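Local structure of vacuolar protein sorting-associated protein 54 (3N1E) at residues Lys38-Tyr43 / Ser51-Asn56. The protein probably acts as a subunit of the GARP tethering complex in retrograde transport from endosomes to the trans-Golgi network. Numbering follows the deposited sequence. Where two conformers were deposited one is given.
Sequences KLLSKY and SPCFRN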
ATOM      1  N   LYS A  38      13.178   4.910   0.408  1.00 11.46           N
ATOM      2  CA  LYS A  38      14.221   5.226  -0.572  1.00 14.74           C
ATOM      3  C   LYS A  38      13.710   6.190  -1.623  1.00 16.84           C
ATOM      4  O   LYS A  38      14.349   7.210  -1.903  1.00 15.93           O
ATOM      5  CB  LYS A  38      14.714   3.946  -1.245  1.00 17.90           C
ATOM      6  CG  LYS A  38      15.825   4.189  -2.219  1.00 26.97           C
ATOM      7  CD  LYS A  38      16.169   2.909  -2.957  1.00 38.57           C
ATOM      8  CE  LYS A  38      16.461   3.192  -4.423  1.00 40.43           C
ATOM      9  NZ  LYS A  38      17.452   4.283  -4.595  1.00 53.77           N
ATOM     10  N   LEU A  39      12.530   5.885  -2.167  1.00 15.05           N
ATOM     11  CA  LEU A  39      11.978   6.687  -3.264  1.00 19.87           C
ATOM     12  C   LEU A  39      11.443   8.043  -2.808  1.00 14.50           C
ATOM     13  O   LEU A  39      11.763   9.070  -3.424  1.00 14.65           O
ATOM     14  CB  LEU A  39      10.922   5.896  -4.040  1.00 14.32           C
ATOM     15  CG  LEU A  39      11.413   4.662  -4.816  1.00 16.30           C
ATOM     16  CD1 LEU A  39      10.235   3.867  -5.372  1.00 17.75           C
ATOM     17  CD2 LEU A  39      12.391   5.089  -5.934  1.00 24.95           C
ATOM     18  N   LEU A  40      10.645   8.050  -1.740  1.00 11.22           N
ATOM     19  CA  LEU A  40       9.979   9.279  -1.304  1.00  9.52           C
ATOM     20  C   LEU A  40      10.929  10.291  -0.653  1.00 13.70           C
ATOM     21  O   LEU A  40      10.630  11.475  -0.652  1.00 13.25           O
ATOM     22  CB  LEU A  40       8.783   8.966  -0.408  1.00 13.56           C
ATOM     23  CG  LEU A  40       7.646   8.362  -1.236  1.00  8.68           C
ATOM     24  CD1 LEU A  40       6.592   7.702  -0.343  1.00  9.65           C
ATOM     25  CD2 LEU A  40       6.990   9.455  -2.120  1.00 11.88           C
ATOM     26  N   SER A  41      12.068   9.823  -0.138  1.00 17.35           N
ATOM     27  CA  SER A  41      13.092  10.708   0.439  0.50 16.34           C
ATOM     28  C   SER A  41      13.706  11.604  -0.626  1.00 15.19           C
ATOM     29  O   SER A  41      14.314  12.630  -0.298  1.00 21.80           O
ATOM     30  CB  SER A  41      14.210   9.896   1.113  0.50 17.44           C
ATOM     31  OG  SER A  41      13.740   9.217   2.259  0.50 13.22           O
ATOM     32  N   LYS A  42      13.586  11.176  -1.890  1.00 15.09           N
ATOM     33  CA  LYS A  42      14.123  11.894  -3.066  1.00 24.00           C
ATOM     34  C   LYS A  42      13.027  12.562  -3.915  1.00 28.23           C
ATOM     35  O   LYS A  42      13.292  13.119  -4.979  1.00 18.94           O
ATOM     36  CB  LYS A  42      14.916  10.935  -3.967  1.00 23.47           C
ATOM     37  CG  LYS A  42      16.241  10.410  -3.395  1.00 39.01           C
ATOM     38  CD  LYS A  42      16.899   9.453  -4.384  1.00 61.22           C
ATOM     39  CE  LYS A  42      18.357   9.137  -4.008  1.00 78.37           C
ATOM     40  NZ  LYS A  42      18.961   8.088  -4.901  1.00 55.58           N
ATOM     41  N   TYR A  43      11.784  12.487  -3.466  1.00 17.14           N
ATOM     42  CA  TYR A  43      10.672  12.963  -4.292  1.00 12.04           C
ATOM     43  C   TYR A  43      10.682  14.474  -4.394  1.00 13.35           C
ATOM     44  O   TYR A  43      10.801  15.161  -3.385  1.00 14.40           O
ATOM     45  CB  TYR A  43       9.372  12.486  -3.644  1.00 11.17           C
ATOM     46  CG  TYR A  43       8.076  12.971  -4.247  1.00 12.55           C
ATOM     47  CD1 TYR A  43       7.794  12.807  -5.602  1.00 11.42           C
ATOM     48  CD2 TYR A  43       7.110  13.562  -3.440  1.00 14.08           C
ATOM     49  CE1 TYR A  43       6.566  13.237  -6.135  1.00 10.76           C
ATOM     50  CE2 TYR A  43       5.884  13.997  -3.967  1.00 14.13           C
ATOM     51  CZ  TYR A  43       5.627  13.828  -5.317  1.00 15.04           C
ATOM     52  OH  TYR A  43       4.409  14.247  -5.818  1.00 14.21           O
ATOM     53  N   SER A  51       4.690  11.428 -11.608  1.00  6.18           N
ATOM     54  CA  SER A  51       6.132  11.632 -11.471  1.00  7.75           C
ATOM     55  C   SER A  51       6.868  10.281 -11.588  1.00  8.87           C
ATOM     56  O   SER A  51       6.276   9.213 -11.371  1.00  8.35           O
ATOM     57  CB  SER A  51       6.421  12.249 -10.098  1.00  9.52           C
ATOM     58  OG  SER A  51       5.972  11.353  -9.080  1.00 10.77           O
ATOM     59  N   PRO A  52       8.169  10.316 -11.900  1.00 10.99           N
ATOM     60  CA  PRO A  52       8.907   9.041 -11.909  1.00 10.66           C
ATOM     61  C   PRO A  52       8.785   8.262 -10.585  1.00  6.33           C
ATOM     62  O   PRO A  52       8.639   7.013 -10.619  1.00 11.84           O
ATOM     63  CB  PRO A  52      10.358   9.487 -12.161  1.00 15.97           C
ATOM     64  CG  PRO A  52      10.207  10.761 -12.947  1.00 18.16           C
ATOM     65  CD  PRO A  52       8.993  11.449 -12.383  1.00 11.55           C
ATOM     66  N   CYS A  53       8.835   8.967  -9.448  1.00 10.48           N
ATOM     67  CA  CYS A  53       8.730   8.346  -8.138  1.00 11.70           C
ATOM     68  C   CYS A  53       7.424   7.550  -8.055  1.00 11.64           C
ATOM     69  O   CYS A  53       7.425   6.363  -7.704  1.00  9.83           O
ATOM     70  CB  CYS A  53       8.751   9.423  -7.030  1.00 10.63           C
ATOM     71  SG  CYS A  53       8.526   8.792  -5.413  1.00 18.61           S
ATOM     72  N   PHE A  54       6.317   8.212  -8.387  1.00  8.20           N
ATOM     73  CA  PHE A  54       5.005   7.557  -8.275  1.00 10.21           C
ATOM     74  C   PHE A  54       4.809   6.460  -9.310  1.00 10.63           C
ATOM     75  O   PHE A  54       4.140   5.444  -9.022  1.00  9.60           O
ATOM     76  CB  PHE A  54       3.864   8.573  -8.335  1.00  6.86           C
ATOM     77  CG  PHE A  54       3.616   9.295  -7.037  1.00 10.40           C
ATOM     78  CD1 PHE A  54       4.640   9.956  -6.360  1.00 10.25           C
ATOM     79  CD2 PHE A  54       2.348   9.323  -6.489  1.00 13.45           C
ATOM     80  CE1 PHE A  54       4.385  10.619  -5.135  1.00 13.81           C
ATOM     81  CE2 PHE A  54       2.090  10.004  -5.277  1.00 13.52           C
ATOM     82  CZ  PHE A  54       3.115  10.652  -4.626  1.00 13.16           C
ATOM     83  N   ARG A  55       5.396   6.622 -10.511  1.00  7.54           N
ATOM     84  CA  ARG A  55       5.314   5.524 -11.488  1.00  7.06           C
ATOM     85  C   ARG A  55       5.979   4.261 -10.944  1.00  9.49           C
ATOM     86  O   ARG A  55       5.456   3.156 -11.089  1.00 11.24           O
ATOM     87  CB  ARG A  55       5.948   5.903 -12.841  1.00 11.31           C
ATOM     88  CG  ARG A  55       5.202   6.997 -13.560  1.00 11.86           C
ATOM     89  CD  ARG A  55       5.643   7.125 -15.041  1.00 13.56           C
ATOM     90  NE  ARG A  55       7.085   7.340 -15.233  1.00 18.56           N
ATOM     91  CZ  ARG A  55       7.717   8.526 -15.295  1.00 20.86           C
ATOM     92  NH1 ARG A  55       7.097   9.690 -15.080  1.00 14.76           N
ATOM     93  NH2 ARG A  55       9.018   8.542 -15.555  1.00 19.70           N
ATOM     94  N   ASN A  56       7.128   4.453 -10.300  1.00 11.81           N
ATOM     95  CA  ASN A  56       7.871   3.325  -9.763  0.50 14.60           C
ATOM     96  C   ASN A  56       7.156   2.682  -8.595  1.00 14.05           C
ATOM     97  O   ASN A  56       7.019   1.458  -8.568  1.00 14.22           O
ATOM     98  CB  ASN A  56       9.278   3.757  -9.384  0.50 11.50           C
ATOM     99  CG  ASN A  56      10.157   3.886 -10.577  0.50 22.83           C
ATOM    100  OD1 ASN A  56      10.217   2.975 -11.414  0.50 29.13           O
ATOM    101  ND2 ASN A  56      10.844   5.016 -10.689  0.50 25.40           N
TER
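Y43 and F54 carry the aromatic part of this contact, in which the C-terminal part of helix 17-40 and the type I beta turn L40-Y43 pack against the first turn of helix 52-68. F54 brings its CE1 over one face of the tyrosine ring, 3.4 Å from Y43 CZ and displaced toward the rim. The two rings meet obliquely, centroids 5.0 Å apart and planes inclined at 40°. The Y43 ring reaches F54 because its CG lies anti to the backbone N (chi1 174°).

Sulfur and aliphatic carbon fill the middle. C53 SG touches L40 CD2 at 3.7 Å and L39 CB at 4.0 Å, and it also makes an oblique sulfur-aromatic contact with the Y43 ring. L39 CD1 also meets N56 CB, the two side chains crossing at about a right angle.

Polar bonds do not span the two segments directly; they organise the helix start. As N-cap, S51 accepts from F54 N through OG at 3.2 Å, a nearly straight bond (163°), and this same OG lies at the edge of the tyrosine ring, 3.5 Å from Y43 CE1. D115 OD2 is hydrogen-bonded to both S51 OG and Y43 OH, tying the cap to the phenol.

The contact thus exemplifies a helical hairpin closed at its loop end by an N-capped helix start, within an all-helical C-terminal domain; Y88, H91 and L92 of helix 74-98 pack on L40 and Y43, and D115 joins from helix 107-124.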